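Local atomic coordinates of lactoylglutathione lyase (Pseudomonas aeruginosa, PDB entry 4MTS), a protein that belongs to the glyoxalase/bleomycin resistance protein/dioxygenase superfamily, forms a two-subunit assembly and is found here with zinc and nickel ions bound. Residues I3-L8 against L41-Y46; E18-A23 against A53-T58; A11-A16 against L29-Y34. All coordinates share one frame; numbering follows the deposited sequence. Where two conformers were deposited one is given.

Contact 1 of 3, residues I3-L8 against L41-Y46. With ZN (zinc ion), chain F.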
ATOM      1  N   ILE A   3      -3.381  -7.464   7.276  1.00  9.90           N
ATOM      2  CA  ILE A   3      -2.502  -6.475   6.639  1.00  9.77           C
ATOM      3  C   ILE A   3      -2.299  -5.356   7.662  1.00 13.31           C
ATOM      4  O   ILE A   3      -3.265  -4.805   8.190  1.00 13.82           O
ATOM      5  CB  ILE A   3      -3.128  -5.945   5.312  1.00 12.00           C
ATOM      6  CG1 ILE A   3      -3.184  -7.097   4.285  1.00 12.90           C
ATOM      7  CG2 ILE A   3      -2.298  -4.764   4.759  1.00 12.29           C
ATOM      8  CD1 ILE A   3      -3.941  -6.777   2.956  1.00 11.39           C
ATOM      9  N   LEU A   4      -1.042  -4.995   7.923  1.00 11.11           N
ATOM     10  CA  LEU A   4      -0.726  -3.982   8.938  1.00 10.61           C
ATOM     11  C   LEU A   4      -0.510  -2.589   8.333  1.00 12.58           C
ATOM     12  O   LEU A   4      -1.020  -1.614   8.887  1.00 11.62           O
ATOM     13  CB  LEU A   4       0.517  -4.374   9.734  1.00 10.98           C
ATOM     14  CG  LEU A   4       0.385  -5.630  10.610  1.00 15.69           C
ATOM     15  CD1 LEU A   4       1.717  -6.001  11.157  1.00 16.19           C
ATOM     16  CD2 LEU A   4      -0.553  -5.391  11.756  1.00 18.08           C
ATOM     17  N   HIS A   5       0.281  -2.489   7.246  1.00  8.27           N
ATOM     18  CA  HIS A   5       0.550  -1.178   6.649  1.00  7.33           C
ATOM     19  C   HIS A   5       1.220  -1.296   5.304  1.00  8.29           C
ATOM     20  O   HIS A   5       1.697  -2.362   4.934  1.00  7.77           O
ATOM     21  CB  HIS A   5       1.434  -0.259   7.571  1.00  7.34           C
ATOM     22  CG  HIS A   5       2.767  -0.838   7.969  1.00  9.94           C
ATOM     23  ND1 HIS A   5       2.939  -1.453   9.206  1.00 12.28           N
ATOM     24  CD2 HIS A   5       3.956  -0.841   7.322  1.00 11.02           C
ATOM     25  CE1 HIS A   5       4.208  -1.827   9.257  1.00 11.54           C
ATOM     26  NE2 HIS A   5       4.864  -1.471   8.167  1.00 11.36           N
ATOM     27  N   SER A   6       1.172  -0.205   4.546  1.00  6.75           N
ATOM     28  CA  SER A   6       1.883  -0.057   3.278  1.00  5.76           C
ATOM     29  C   SER A   6       2.866   1.064   3.588  1.00 10.45           C
ATOM     30  O   SER A   6       2.464   2.083   4.187  1.00 11.57           O
ATOM     31  CB  SER A   6       0.929   0.426   2.194  1.00 10.33           C
ATOM     32  OG  SER A   6       1.641   0.622   0.988  1.00 13.86           O
ATOM     33  N   MET A   7       4.119   0.903   3.181  1.00  7.64           N
ATOM     34  CA  MET A   7       5.156   1.912   3.446  1.00  8.50           C
ATOM     35  C   MET A   7       5.612   2.610   2.185  1.00 11.68           C
ATOM     36  O   MET A   7       5.895   1.954   1.203  1.00 12.38           O
ATOM     37  CB  MET A   7       6.358   1.290   4.200  1.00  9.46           C
ATOM     38  CG  MET A   7       7.386   2.368   4.658  1.00 11.24           C
ATOM     39  SD  MET A   7       8.581   2.901   3.410  1.00 13.51           S
ATOM     40  CE  MET A   7       9.850   1.723   3.700  1.00 12.11           C
ATOM     41  N   LEU A   8       5.718   3.952   2.235  1.00  9.67           N
ATOM     42  CA  LEU A   8       6.192   4.799   1.151  1.00  8.32           C
ATOM     43  C   LEU A   8       7.303   5.712   1.663  1.00 10.65           C
ATOM     44  O   LEU A   8       7.193   6.231   2.758  1.00 10.58           O
ATOM     45  CB  LEU A   8       5.061   5.694   0.612  1.00  7.40           C
ATOM     46  CG  LEU A   8       3.807   4.982   0.023  1.00  9.43           C
ATOM     47  CD1 LEU A   8       2.791   5.979  -0.354  1.00  9.04           C
ATOM     48  CD2 LEU A   8       4.149   4.069  -1.175  1.00 13.99           C
ATOM     49  N   LEU A  41       9.888   7.692  10.936  1.00  6.43           N
ATOM     50  CA  LEU A  41       8.726   6.925  10.456  1.00  8.16           C
ATOM     51  C   LEU A  41       7.491   7.648  10.945  1.00 11.69           C
ATOM     52  O   LEU A  41       7.475   8.183  12.063  1.00 10.65           O
ATOM     53  CB  LEU A  41       8.666   5.527  11.094  1.00  9.76           C
ATOM     54  CG  LEU A  41       9.853   4.666  11.132  1.00 20.21           C
ATOM     55  CD1 LEU A  41       9.509   3.406  11.870  1.00 20.34           C
ATOM     56  CD2 LEU A  41      10.351   4.378   9.707  1.00 26.65           C
ATOM     57  N   ALA A  42       6.434   7.649  10.158  1.00  8.01           N
ATOM     58  CA  ALA A  42       5.177   8.243  10.653  1.00  8.19           C
ATOM     59  C   ALA A  42       4.059   7.345  10.115  1.00 12.22           C
ATOM     60  O   ALA A  42       4.075   7.005   8.930  1.00 13.49           O
ATOM     61  CB  ALA A  42       5.011   9.665  10.124  1.00 10.14           C
ATOM     62  N   PHE A  43       3.141   6.935  10.983  1.00  8.46           N
ATOM     63  CA  PHE A  43       2.005   6.086  10.616  1.00  8.14           C
ATOM     64  C   PHE A  43       0.775   6.988  10.673  1.00 11.23           C
ATOM     65  O   PHE A  43       0.514   7.656  11.685  1.00  9.79           O
ATOM     66  CB  PHE A  43       1.897   4.864  11.561  1.00  9.22           C
ATOM     67  CG  PHE A  43       3.040   3.869  11.421  1.00 12.98           C
ATOM     68  CD1 PHE A  43       4.246   4.069  12.080  1.00 16.93           C
ATOM     69  CD2 PHE A  43       2.876   2.696  10.681  1.00 16.58           C
ATOM     70  CE1 PHE A  43       5.294   3.137  11.962  1.00 17.60           C
ATOM     71  CE2 PHE A  43       3.929   1.782  10.541  1.00 19.38           C
ATOM     72  CZ  PHE A  43       5.129   2.016  11.176  1.00 17.95           C
ATOM     73  N   VAL A  44       0.047   7.035   9.560  1.00  8.63           N
ATOM     74  CA  VAL A  44      -1.151   7.869   9.402  1.00  6.61           C
ATOM     75  C   VAL A  44      -2.314   6.992   9.011  1.00 11.27           C
ATOM     76  O   VAL A  44      -2.126   5.969   8.337  1.00 11.15           O
ATOM     77  CB  VAL A  44      -0.948   9.047   8.403  1.00 10.00           C
ATOM     78  CG1 VAL A  44      -0.054  10.119   9.007  1.00  8.60           C
ATOM     79  CG2 VAL A  44      -0.373   8.565   7.053  1.00  9.85           C
ATOM     80  N   GLY A  45      -3.509   7.378   9.443  1.00  8.85           N
ATOM     81  CA  GLY A  45      -4.677   6.579   9.141  1.00  9.22           C
ATOM     82  C   GLY A  45      -5.922   7.077   9.824  1.00 14.56           C
ATOM     83  O   GLY A  45      -5.969   8.214  10.323  1.00 14.60           O
ATOM     84  N   TYR A  46      -6.951   6.242   9.785  1.00 11.46           N
ATOM     85  CA  TYR A  46      -8.266   6.620  10.297  1.00 12.24           C
ATOM     86  C   TYR A  46      -8.650   5.901  11.561  1.00 18.80           C
ATOM     87  O   TYR A  46      -9.518   6.375  12.291  1.00 20.92           O
ATOM     88  CB  TYR A  46      -9.348   6.383   9.210  1.00 12.84           C
ATOM     89  CG  TYR A  46      -9.108   7.196   7.962  1.00 12.39           C
ATOM     90  CD1 TYR A  46      -9.267   8.573   7.967  1.00 13.58           C
ATOM     91  CD2 TYR A  46      -8.681   6.592   6.780  1.00 13.21           C
ATOM     92  CE1 TYR A  46      -9.062   9.331   6.816  1.00 12.35           C
ATOM     93  CE2 TYR A  46      -8.431   7.351   5.628  1.00 12.41           C
ATOM     94  CZ  TYR A  46      -8.618   8.721   5.653  1.00 16.43           C
ATOM     95  OH  TYR A  46      -8.387   9.498   4.537  1.00 14.86           O
TER
HETATM   96 ZN    ZN F 201       6.827  -1.764   7.779  1.00 15.76          ZN
HETATM   97  O   HOH W   1       8.053  -0.662   8.726  1.00 27.06           O
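His5 NE2 binds a zinc ion at 2.0 Å, and the flat side of the same imidazole receives the edge of Phe43. The two residues belong to the first and third strands of a beta-alpha-beta-beta-beta module, the building block of the glyoxalase fold. Strand 54-60 runs between them in the sheet, which explains why His5 and Phe43 have CA atoms 8.4 Å apart and why the contact depends on side chains, with no hydrogen bond between the segments. Water 1 adds a zinc ligand at 1.9 Å from the metal, and His74 and Glu122 of the second subunit supply two more, so the site straddles the dimer interface. Segment 3-8 also pairs antiparallel with a strand of that subunit.

The aromatic pair is T-shaped: the ring planes stand 80° apart and the centroids are separated by 5.1 Å. A chi1 of 57° tucks His5 CG between its backbone N and carbonyl carbon and turns the ring over segment 41-46. With one face against Phe43 and one nitrogen on the metal, the imidazole probably has little freedom to rotate. Phe43 also takes part in a cation-pi interaction with Arg30. The touch itself is made by a single phenyl carbon: Phe43 CE2 sits off-centre above the imidazole, 3.6 Å from His5 ND1 and 3.8 Å from His5 CE1.

Contact 2 of 3, residues E18-A23 against A53-T58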
ATOM      1  N   GLU A  18       1.232  16.972   6.107  1.00  9.98           N
ATOM      2  CA  GLU A  18       0.252  18.044   5.893  1.00 11.00           C
ATOM      3  C   GLU A  18      -0.798  17.569   4.880  1.00 15.29           C
ATOM      4  O   GLU A  18      -1.976  17.771   5.106  1.00 13.96           O
ATOM      5  CB  GLU A  18       0.946  19.302   5.369  1.00 13.44           C
ATOM      6  CG  GLU A  18       1.860  19.963   6.392  1.00 29.58           C
ATOM      7  CD  GLU A  18       1.187  20.206   7.730  1.00 59.03           C
ATOM      8  OE1 GLU A  18       0.178  20.943   7.758  1.00 35.51           O
ATOM      9  OE2 GLU A  18       1.605  19.578   8.728  1.00 62.82           O
ATOM     10  N   PHE A  19      -0.367  16.916   3.802  1.00 12.64           N
ATOM     11  CA  PHE A  19      -1.323  16.381   2.813  1.00 11.76           C
ATOM     12  C   PHE A  19      -2.240  15.349   3.444  1.00 13.24           C
ATOM     13  O   PHE A  19      -3.454  15.458   3.307  1.00 13.18           O
ATOM     14  CB  PHE A  19      -0.577  15.779   1.618  1.00 12.87           C
ATOM     15  CG  PHE A  19      -1.467  15.057   0.630  1.00 14.42           C
ATOM     16  CD1 PHE A  19      -2.150  15.759  -0.363  1.00 18.31           C
ATOM     17  CD2 PHE A  19      -1.601  13.674   0.671  1.00 15.38           C
ATOM     18  CE1 PHE A  19      -2.982  15.089  -1.275  1.00 18.67           C
ATOM     19  CE2 PHE A  19      -2.440  13.007  -0.234  1.00 17.44           C
ATOM     20  CZ  PHE A  19      -3.124  13.715  -1.201  1.00 16.42           C
ATOM     21  N   TYR A  20      -1.665  14.266   4.040  1.00  8.09           N
ATOM     22  CA  TYR A  20      -2.500  13.209   4.585  1.00  8.67           C
ATOM     23  C   TYR A  20      -3.461  13.646   5.665  1.00 12.76           C
ATOM     24  O   TYR A  20      -4.600  13.178   5.683  1.00 11.87           O
ATOM     25  CB  TYR A  20      -1.660  11.969   4.985  1.00  9.86           C
ATOM     26  CG  TYR A  20      -1.130  11.305   3.728  1.00 10.41           C
ATOM     27  CD1 TYR A  20      -1.958  10.511   2.938  1.00 12.25           C
ATOM     28  CD2 TYR A  20       0.156  11.574   3.266  1.00 10.40           C
ATOM     29  CE1 TYR A  20      -1.497   9.952   1.743  1.00 12.54           C
ATOM     30  CE2 TYR A  20       0.612  11.059   2.054  1.00 10.58           C
ATOM     31  CZ  TYR A  20      -0.211  10.219   1.313  1.00 13.87           C
ATOM     32  OH  TYR A  20       0.248   9.669   0.133  1.00 13.81           O
ATOM     33  N   THR A  21      -3.021  14.577   6.537  1.00 11.60           N
ATOM     34  CA  THR A  21      -3.897  15.031   7.615  1.00 11.80           C
ATOM     35  C   THR A  21      -4.862  16.111   7.173  1.00 16.17           C
ATOM     36  O   THR A  21      -5.997  16.081   7.622  1.00 18.18           O
ATOM     37  CB  THR A  21      -3.107  15.503   8.866  1.00 13.40           C
ATOM     38  OG1 THR A  21      -2.306  16.635   8.506  1.00 14.58           O
ATOM     39  CG2 THR A  21      -2.252  14.406   9.471  1.00 15.43           C
ATOM     40  N   ARG A  22      -4.412  17.093   6.378  1.00 16.17           N
ATOM     41  CA  ARG A  22      -5.266  18.225   5.964  1.00 16.31           C
ATOM     42  C   ARG A  22      -6.200  17.890   4.809  1.00 21.65           C
ATOM     43  O   ARG A  22      -7.404  18.130   4.911  1.00 22.28           O
ATOM     44  CB  ARG A  22      -4.447  19.458   5.595  1.00 15.94           C
ATOM     45  CG  ARG A  22      -3.619  20.095   6.695  1.00 28.38           C
ATOM     46  CD  ARG A  22      -3.177  21.482   6.227  1.00 43.70           C
ATOM     47  NE  ARG A  22      -1.723  21.661   6.197  1.00 55.37           N
ATOM     48  CZ  ARG A  22      -1.105  22.761   5.758  1.00 76.74           C
ATOM     49  NH1 ARG A  22      -1.810  23.789   5.295  1.00 70.36           N
ATOM     50  NH2 ARG A  22       0.220  22.834   5.761  1.00 56.11           N
ATOM     51  N   ALA A  23      -5.641  17.424   3.674  1.00 18.61           N
ATOM     52  CA  ALA A  23      -6.460  17.082   2.515  1.00 17.93           C
ATOM     53  C   ALA A  23      -7.280  15.812   2.748  1.00 21.18           C
ATOM     54  O   ALA A  23      -8.439  15.739   2.311  1.00 21.36           O
ATOM     55  CB  ALA A  23      -5.583  16.941   1.270  1.00 18.89           C
ATOM     56  N   ALA A  53      -5.357  -1.432   8.886  1.00 11.78           N
ATOM     57  CA  ALA A  53      -4.134  -1.130   8.138  1.00 10.01           C
ATOM     58  C   ALA A  53      -3.936   0.375   8.078  1.00 12.45           C
ATOM     59  O   ALA A  53      -4.895   1.151   7.957  1.00 13.25           O
ATOM     60  CB  ALA A  53      -4.214  -1.691   6.728  1.00 10.43           C
ATOM     61  N   ALA A  54      -2.671   0.792   8.195  1.00  8.68           N
ATOM     62  CA  ALA A  54      -2.283   2.196   8.170  1.00  8.72           C
ATOM     63  C   ALA A  54      -1.309   2.436   7.031  1.00 13.60           C
ATOM     64  O   ALA A  54      -0.873   1.488   6.347  1.00 11.13           O
ATOM     65  CB  ALA A  54      -1.622   2.545   9.492  1.00  9.64           C
ATOM     66  N   LEU A  55      -1.036   3.726   6.768  1.00  9.85           N
ATOM     67  CA  LEU A  55      -0.041   4.146   5.801  1.00  9.04           C
ATOM     68  C   LEU A  55       1.216   4.557   6.570  1.00 12.59           C
ATOM     69  O   LEU A  55       1.152   5.405   7.464  1.00 10.04           O
ATOM     70  CB  LEU A  55      -0.549   5.345   4.957  1.00  8.42           C
ATOM     71  CG  LEU A  55       0.522   5.968   4.031  1.00 11.97           C
ATOM     72  CD1 LEU A  55       1.023   4.936   2.951  1.00 11.95           C
ATOM     73  CD2 LEU A  55      -0.031   7.215   3.356  1.00 12.51           C
ATOM     74  N   GLU A  56       2.361   3.950   6.232  1.00  8.01           N
ATOM     75  CA  GLU A  56       3.615   4.311   6.889  1.00  7.49           C
ATOM     76  C   GLU A  56       4.400   5.192   5.932  1.00 10.53           C
ATOM     77  O   GLU A  56       4.666   4.787   4.805  1.00 11.37           O
ATOM     78  CB  GLU A  56       4.439   3.056   7.196  1.00  8.44           C
ATOM     79  CG  GLU A  56       5.721   3.445   7.929  1.00 12.83           C
ATOM     80  CD  GLU A  56       6.670   2.306   8.185  1.00 27.04           C
ATOM     81  OE1 GLU A  56       6.428   1.194   7.659  1.00 14.17           O
ATOM     82  OE2 GLU A  56       7.627   2.513   8.964  1.00 21.04           O
ATOM     83  N   LEU A  57       4.867   6.349   6.413  1.00  7.10           N
ATOM     84  CA  LEU A  57       5.700   7.257   5.634  1.00  8.15           C
ATOM     85  C   LEU A  57       7.090   7.257   6.260  1.00 12.12           C
ATOM     86  O   LEU A  57       7.201   7.377   7.480  1.00  9.98           O
ATOM     87  CB  LEU A  57       5.107   8.676   5.671  1.00  9.42           C
ATOM     88  CG  LEU A  57       3.663   8.832   5.176  1.00 14.07           C
ATOM     89  CD1 LEU A  57       3.173  10.279   5.417  1.00 14.70           C
ATOM     90  CD2 LEU A  57       3.540   8.459   3.670  1.00 14.33           C
ATOM     91  N   THR A  58       8.128   7.091   5.435  1.00 10.50           N
ATOM     92  CA  THR A  58       9.525   7.040   5.889  0.50 10.09           C
ATOM     93  C   THR A  58      10.311   8.190   5.264  1.00 12.84           C
ATOM     94  O   THR A  58      10.149   8.473   4.073  1.00 11.52           O
ATOM     95  CB  THR A  58      10.192   5.689   5.527  0.50 14.94           C
ATOM     96  OG1 THR A  58       9.417   4.607   6.033  0.50 14.62           O
ATOM     97  CG2 THR A  58      11.611   5.576   6.066  0.50 12.16           C
TER
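Tyr20, on helix 13-23, lays its ring against two leucines of strand 54-60. Its CB points toward the strand, and a chi1 of -69° sets CG beside the backbone N and opposite the carbonyl carbon, which carries the ring out over the sheet. Leu55 CD2 stands over one face of that ring, 3.7 Å from the Tyr20 centroid and only 20° off the ring normal, the geometry of a CH-pi contact. It leans toward the rim, where its nearest atom is Tyr20 CE1 at 3.5 Å. A chi1 of 172° carries Leu55 CG away from the backbone N, and the second torsion delivers one methyl, CD2, to the ring, the two side chains crossing at about a right angle. Leu57 makes a lighter contact, its CD1 coming obliquely to within 3.9 Å of Tyr20 CD2, and it also packs on Leu13, Ala16 and Leu17 of the same helix.

From the opposite side Phe19 CD2 lies over the centre of the tyrosine ring, so the ring is sandwiched between its helical neighbour and the sheet. Leu55 and Leu57 face the helix, whereas Glu56 between them reaches the other side of the sheet, where it meets His5 and belongs to the zinc site. Helix 13-23 thus covers the sheet of a glyoxalase-fold module on the face away from the zinc.

The phenol OH is hydrogen-bonded to Asp115 OD2. A buried aromatic residue thus offers its faces to carbon and its polar end to a carboxylate, which pairs hydrophobic helix-on-sheet packing with a satisfied hydroxyl.

Contact 3 of 3, residues A11-A16 against L29-Y34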
ATOM      1  N   ALA A  11      10.155  12.700   0.371  1.00 10.63           N
ATOM      2  CA  ALA A  11      11.281  13.637   0.365  1.00 11.54           C
ATOM      3  C   ALA A  11      11.201  14.599   1.547  1.00 16.07           C
ATOM      4  O   ALA A  11      12.228  14.996   2.085  1.00 16.30           O
ATOM      5  CB  ALA A  11      11.329  14.403  -0.956  1.00 13.07           C
ATOM      6  N   ASP A  12       9.988  15.002   1.926  1.00 13.16           N
ATOM      7  CA  ASP A  12       9.767  15.981   2.993  1.00 11.77           C
ATOM      8  C   ASP A  12       8.633  15.437   3.823  1.00 13.26           C
ATOM      9  O   ASP A  12       7.496  15.390   3.357  1.00 13.19           O
ATOM     10  CB  ASP A  12       9.365  17.310   2.334  1.00 13.02           C
ATOM     11  CG  ASP A  12       9.100  18.452   3.288  1.00 20.61           C
ATOM     12  OD1 ASP A  12       8.707  18.180   4.451  1.00 18.45           O
ATOM     13  OD2 ASP A  12       9.090  19.605   2.826  1.00 24.07           O
ATOM     14  N   LEU A  13       8.943  15.007   5.047  1.00 11.58           N
ATOM     15  CA  LEU A  13       7.940  14.355   5.862  1.00 11.20           C
ATOM     16  C   LEU A  13       6.859  15.324   6.313  1.00 11.87           C
ATOM     17  O   LEU A  13       5.703  14.964   6.333  1.00 10.78           O
ATOM     18  CB  LEU A  13       8.570  13.578   7.030  1.00 11.96           C
ATOM     19  CG  LEU A  13       7.561  12.904   7.985  1.00 17.74           C
ATOM     20  CD1 LEU A  13       6.854  11.709   7.311  1.00 17.96           C
ATOM     21  CD2 LEU A  13       8.208  12.471   9.239  1.00 16.65           C
ATOM     22  N   GLU A  14       7.237  16.562   6.657  1.00 11.35           N
ATOM     23  CA  GLU A  14       6.228  17.545   7.088  0.50 10.50           C
ATOM     24  C   GLU A  14       5.282  17.871   5.970  1.00 11.64           C
ATOM     25  O   GLU A  14       4.093  17.929   6.231  1.00 12.49           O
ATOM     26  CB  GLU A  14       6.834  18.827   7.676  0.50 11.90           C
ATOM     27  CG  GLU A  14       7.380  18.619   9.077  0.50 15.67           C
ATOM     28  CD  GLU A  14       8.436  17.542   9.146  0.50 29.27           C
ATOM     29  OE1 GLU A  14       9.428  17.640   8.383  0.50 15.82           O
ATOM     30  OE2 GLU A  14       8.189  16.526   9.839  0.50 18.14           O
ATOM     31  N   ALA A  15       5.772  18.004   4.724  1.00 10.84           N
ATOM     32  CA  ALA A  15       4.899  18.283   3.559  1.00 12.70           C
ATOM     33  C   ALA A  15       3.938  17.095   3.342  1.00 12.19           C
ATOM     34  O   ALA A  15       2.720  17.293   3.119  1.00 10.29           O
ATOM     35  CB  ALA A  15       5.746  18.492   2.304  1.00 14.66           C
ATOM     36  N   ALA A  16       4.473  15.867   3.457  1.00  8.72           N
ATOM     37  CA  ALA A  16       3.674  14.645   3.332  1.00  9.47           C
ATOM     38  C   ALA A  16       2.565  14.599   4.383  1.00 11.99           C
ATOM     39  O   ALA A  16       1.401  14.446   4.033  1.00 11.02           O
ATOM     40  CB  ALA A  16       4.576  13.409   3.437  1.00 10.44           C
ATOM     41  N   LEU A  29      -0.964   8.571  13.762  1.00  9.38           N
ATOM     42  CA  LEU A  29      -1.135   7.485  14.726  1.00  9.04           C
ATOM     43  C   LEU A  29       0.069   7.320  15.619  1.00 12.40           C
ATOM     44  O   LEU A  29      -0.084   7.123  16.828  1.00 13.15           O
ATOM     45  CB  LEU A  29      -1.480   6.143  14.003  1.00  9.47           C
ATOM     46  CG  LEU A  29      -2.701   6.201  13.056  1.00 13.49           C
ATOM     47  CD1 LEU A  29      -2.832   4.916  12.193  1.00 11.91           C
ATOM     48  CD2 LEU A  29      -3.986   6.454  13.817  1.00 18.30           C
ATOM     49  N   ARG A  30       1.265   7.437  15.044  1.00  9.23           N
ATOM     50  CA  ARG A  30       2.538   7.222  15.705  1.00  9.08           C
ATOM     51  C   ARG A  30       3.637   7.876  14.852  1.00 13.39           C
ATOM     52  O   ARG A  30       3.635   7.774  13.624  1.00 12.13           O
ATOM     53  CB  ARG A  30       2.744   5.663  15.779  1.00 12.98           C
ATOM     54  CG  ARG A  30       4.083   5.157  16.320  1.00 22.64           C
ATOM     55  CD  ARG A  30       4.021   3.703  16.756  1.00 25.58           C
ATOM     56  NE  ARG A  30       3.612   2.788  15.673  1.00 20.77           N
ATOM     57  CZ  ARG A  30       4.407   1.877  15.126  1.00 32.42           C
ATOM     58  NH1 ARG A  30       5.664   1.754  15.533  1.00 24.32           N
ATOM     59  NH2 ARG A  30       3.953   1.084  14.161  1.00 25.22           N
ATOM     60  N   ARG A  31       4.594   8.538  15.499  1.00  8.94           N
ATOM     61  CA  ARG A  31       5.748   9.039  14.767  1.00  8.19           C
ATOM     62  C   ARG A  31       6.993   8.680  15.603  1.00 11.78           C
ATOM     63  O   ARG A  31       6.924   8.730  16.832  1.00 11.58           O
ATOM     64  CB  ARG A  31       5.646  10.543  14.487  1.00  9.75           C
ATOM     65  CG  ARG A  31       6.947  11.148  13.989  1.00 10.50           C
ATOM     66  CD  ARG A  31       6.762  12.601  13.530  1.00  7.13           C
ATOM     67  NE  ARG A  31       8.094  13.158  13.248  1.00 10.88           N
ATOM     68  CZ  ARG A  31       8.336  14.174  12.431  1.00 11.47           C
ATOM     69  NH1 ARG A  31       7.333  14.800  11.821  1.00 12.63           N
ATOM     70  NH2 ARG A  31       9.583  14.558  12.195  1.00 12.64           N
ATOM     71  N   ARG A  32       8.078   8.269  14.944  1.00 10.30           N
ATOM     72  CA  ARG A  32       9.332   7.903  15.600  1.00 10.39           C
ATOM     73  C   ARG A  32      10.487   8.493  14.784  1.00 14.73           C
ATOM     74  O   ARG A  32      10.580   8.235  13.583  1.00 13.05           O
ATOM     75  CB  ARG A  32       9.483   6.369  15.732  1.00 12.57           C
ATOM     76  CG  ARG A  32       8.393   5.646  16.563  1.00 14.88           C
ATOM     77  CD  ARG A  32       8.511   5.876  18.084  1.00 11.98           C
ATOM     78  NE  ARG A  32       7.446   5.158  18.802  1.00 10.41           N
ATOM     79  CZ  ARG A  32       6.250   5.653  19.132  1.00 18.72           C
ATOM     80  NH1 ARG A  32       5.929   6.893  18.818  1.00 11.76           N
ATOM     81  NH2 ARG A  32       5.361   4.894  19.765  1.00 14.09           N
ATOM     82  N   ASP A  33      11.353   9.313  15.431  1.00 10.81           N
ATOM     83  CA  ASP A  33      12.526   9.953  14.794  1.00  9.68           C
ATOM     84  C   ASP A  33      13.768   9.363  15.481  1.00 12.77           C
ATOM     85  O   ASP A  33      13.884   9.441  16.693  1.00 12.19           O
ATOM     86  CB  ASP A  33      12.522  11.479  14.984  1.00 10.61           C
ATOM     87  CG  ASP A  33      11.445  12.226  14.228  1.00 12.98           C
ATOM     88  OD1 ASP A  33      11.785  12.944  13.284  1.00 12.10           O
ATOM     89  OD2 ASP A  33      10.259  12.119  14.616  1.00 12.86           O
ATOM     90  N   TYR A  34      14.637   8.704  14.721  1.00 12.74           N
ATOM     91  CA  TYR A  34      15.822   8.024  15.256  1.00 12.43           C
ATOM     92  C   TYR A  34      17.100   8.741  14.827  1.00 15.25           C
ATOM     93  O   TYR A  34      17.575   8.505  13.713  1.00 14.58           O
ATOM     94  CB  TYR A  34      15.888   6.574  14.757  1.00 13.04           C
ATOM     95  CG  TYR A  34      14.661   5.778  15.103  1.00 13.88           C
ATOM     96  CD1 TYR A  34      14.503   5.222  16.369  1.00 15.51           C
ATOM     97  CD2 TYR A  34      13.630   5.621  14.187  1.00 14.26           C
ATOM     98  CE1 TYR A  34      13.382   4.467  16.686  1.00 14.79           C
ATOM     99  CE2 TYR A  34      12.481   4.906  14.507  1.00 15.33           C
ATOM    100  CZ  TYR A  34      12.376   4.308  15.752  1.00 22.82           C
ATOM    101  OH  TYR A  34      11.222   3.651  16.095  1.00 24.94           O
TER
HETATM  102  O   HOH W   2      11.079  16.002   9.735  1.00 28.73           O
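Arg31 reaches from strand 27-34 to Glu14 on helix 13-23, its NH1 donating to Glu14 OE2 over 2.8 Å at an N-H...O angle of 161° in the glutamate conformer described. The acceptor lies close to the guanidinium plane, and a weak second bond to it comes from Arg31 NH2. Water 2 spans the pair, donating to Glu14 OE1 and accepting from Arg31 NH2.

Asp33 grips the same guanidinium side-on: Arg31 NE meets Asp33 OD2 at 2.8 Å, Arg31 NH2 meets Asp33 OD1 at 2.9 Å, and both oxygens use syn lone pairs. The bidentate Asp33 fixes the rotation of the group, and Glu14, in this conformer, adds to it; both carboxylates probably favour its positive charge. Thr40 also hydrogen-bonds Asp33 OD1.

Leu13 covers one guanidinium face, its CD2 sitting over the centre and 3.6 Å from Arg31 CZ. The arginine chain, extended from CG to NE, runs out to meet this methyl from the opposite direction.

At the start of the helix, Asp12 OD1 accepts from Ala15 N at 3.0 Å. An N-capped helix laid across a beta-sheet and tied to its edge strand by a salt-bridge network completes the beta-alpha-beta part of a glyoxalase-fold module.

Overall arrangement
All three contacts belong to one helix-covered sheet of strand order 2-9, 54-60, 39-45, 27-34. Contact 1 reaches across strand 54-60 on the metal-binding face; contacts 2 and 3 fasten helix 13-23 to the other. Their centres lie about 7 Å (1 and 2), 9 Å (2 and 3) and 11 Å (1 and 3) apart. Probable strand hydrogen bonds join contact 1 to 2 (Ser6 O to Glu56 N, 2.8 Å) and to 3 (Phe43 O to Leu29 N, 2.7 Å). Between 2 and 3, Leu57 CB touches Leu13 CD1 at 3.9 Å. Distance from zinc grows from contact 1 to 3: His5 is a ligand, the side chains of Leu55 and Leu13 about 10 and 13 Å from a bound zinc ion.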